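Local coordinates for protein insect group II chitinase (PDB 5Y2A) that probably hydrolyses the beta-1,4 links of chitin in an insect, as a catalytic domain of a family 18 glycoside hydrolase, at residues S318-D321 and D322-R326. Residues are numbered along the deposited sequence; the frame is centred on the assembly and turned at random.
Sequences SFDD and DFMAR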
loop_
_atom_site.group_PDB
_atom_site.type_symbol
_atom_site.label_atom_id
_atom_site.label_comp_id
_atom_site.label_asym_id
_atom_site.label_seq_id
_atom_site.Cartn_x
_atom_site.Cartn_y
_atom_site.Cartn_z
ATOM N N SER A 318 7.945 7.411 -15.780
ATOM C CA SER A 318 9.139 6.969 -16.486
ATOM C C SER A 318 9.140 5.450 -16.608
ATOM O O SER A 318 8.674 4.746 -15.714
ATOM C CB SER A 318 10.401 7.429 -15.760
ATOM O OG SER A 318 10.403 6.975 -14.412
ATOM N N PHE A 319 9.684 4.945 -17.711
ATOM C CA PHE A 319 9.544 3.525 -18.024
ATOM C C PHE A 319 10.529 3.158 -19.125
ATOM O O PHE A 319 11.073 4.028 -19.813
ATOM C CB PHE A 319 8.112 3.207 -18.473
ATOM C CG PHE A 319 7.684 3.976 -19.699
ATOM C CD1 PHE A 319 7.239 5.294 -19.596
ATOM C CD2 PHE A 319 7.734 3.387 -20.956
ATOM C CE1 PHE A 319 6.860 6.006 -20.728
ATOM C CE2 PHE A 319 7.347 4.091 -22.087
ATOM C CZ PHE A 319 6.910 5.400 -21.971
ATOM N N ASP A 320 10.730 1.851 -19.303
ATOM C CA ASP A 320 11.471 1.321 -20.440
ATOM C C ASP A 320 10.487 0.892 -21.522
ATOM O O ASP A 320 9.512 0.187 -21.237
ATOM C CB ASP A 320 12.353 0.134 -20.036
ATOM C CG ASP A 320 13.616 0.563 -19.324
ATOM O OD1 ASP A 320 13.883 1.779 -19.281
ATOM O OD2 ASP A 320 14.349 -0.310 -18.810
ATOM N N ASP A 321 10.749 1.310 -22.758
ATOM C CA ASP A 321 9.972 0.885 -23.906
ATOM C C ASP A 321 10.741 -0.202 -24.654
ATOM O O ASP A 321 11.782 -0.684 -24.194
ATOM C CB ASP A 321 9.647 2.085 -24.811
ATOM C CG ASP A 321 10.866 2.610 -25.571
ATOM O OD1 ASP A 321 12.013 2.434 -25.110
ATOM O OD2 ASP A 321 10.669 3.230 -26.636
ATOM N N ASP A 322 10.226 -0.583 -25.830
ATOM C CA ASP A 322 10.876 -1.601 -26.654
ATOM C C ASP A 322 12.331 -1.267 -26.935
ATOM O O ASP A 322 13.200 -2.142 -26.871
ATOM C CB ASP A 322 10.124 -1.764 -27.974
ATOM C CG ASP A 322 9.336 -3.034 -28.031
ATOM O OD1 ASP A 322 9.583 -3.896 -27.167
ATOM O OD2 ASP A 322 8.485 -3.182 -28.932
ATOM N N PHE A 323 12.622 0.000 -27.243
ATOM C CA PHE A 323 13.980 0.369 -27.625
ATOM C C PHE A 323 14.942 0.241 -26.453
ATOM O O PHE A 323 16.080 -0.204 -26.629
ATOM C CB PHE A 323 14.002 1.790 -28.188
ATOM C CG PHE A 323 13.378 1.900 -29.542
ATOM C CD1 PHE A 323 14.093 1.558 -30.679
ATOM C CD2 PHE A 323 12.063 2.316 -29.680
ATOM C CE1 PHE A 323 13.514 1.646 -31.931
ATOM C CE2 PHE A 323 11.478 2.405 -30.929
ATOM C CZ PHE A 323 12.209 2.072 -32.059
ATOM N N MET A 324 14.519 0.634 -25.251
ATOM C CA MET A 324 15.430 0.496 -24.122
ATOM C C MET A 324 15.529 -0.950 -23.655
ATOM O O MET A 324 16.611 -1.383 -23.234
ATOM C CB MET A 324 15.017 1.408 -22.964
ATOM C CG MET A 324 16.024 1.384 -21.806
ATOM S SD MET A 324 17.723 1.747 -22.328
ATOM C CE MET A 324 17.737 3.543 -22.245
ATOM N N ALA A 325 14.431 -1.710 -23.728
ATOM C CA ALA A 325 14.511 -3.143 -23.456
ATOM C C ALA A 325 15.480 -3.823 -24.417
ATOM O O ALA A 325 16.293 -4.657 -24.002
ATOM C CB ALA A 325 13.122 -3.781 -23.545
ATOM N N ARG A 326 15.426 -3.458 -25.701
ATOM C CA ARG A 326 16.386 -3.997 -26.662
ATOM C C ARG A 326 17.808 -3.608 -26.288
ATOM O O ARG A 326 18.709 -4.455 -26.254
ATOM C CB ARG A 326 16.064 -3.497 -28.070
ATOM C CG ARG A 326 16.949 -4.116 -29.157
ATOM C CD ARG A 326 16.655 -3.513 -30.528
ATOM N NE ARG A 326 17.100 -2.123 -30.612
ATOM C CZ ARG A 326 16.876 -1.320 -31.650
ATOM N NH1 ARG A 326 16.204 -1.762 -32.706
ATOM N NH2 ARG A 326 17.326 -0.074 -31.634
#
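Asp321 and Ala325 set the backbone geometry: the amide N of Ala325 donates to O of Asp321 over 2.9 Å, nearly straight at 171°, closing the first turn of helix 322-334 just after the short loop that follows strand 315-318. Asp321 is the N-cap of this helix in the family 18 TIM-barrel enzyme. Its CG lies between the backbone N and the carbonyl carbon (chi1 72°), which folds the carboxylate back over the opening turn, and OD1 takes the N-H of Met324 at 3.1 Å, met from above the carboxylate plane. Aspartate suits the place because its short acidic arm reaches an amide that has no earlier helical carbonyl to bond, and its negative charge is probably favoured by the positive end of the helix dipole. The other oxygen, OD2, forms a salt bridge with Arg300 and also lies 3.5 Å from CD2 of Phe323, at the ring's edge, with carboxylate and ring planes 41° apart. With an alanine here in place of Asp321, the Met324 amide would probably lose its cap and Arg300 this acidic mate. In Asp320, the residue before the cap, OD2 pairs with Lys328, one turn beyond Met324 on the same helix, while the carboxylate crosses the start of the Met324 chain at a slant. Methionine, flexible and apolar, bends at chi2 and chi3 to carry its sulfur end away, while CG, anti to the backbone N, sits 3.3 Å from Asp320 OD1.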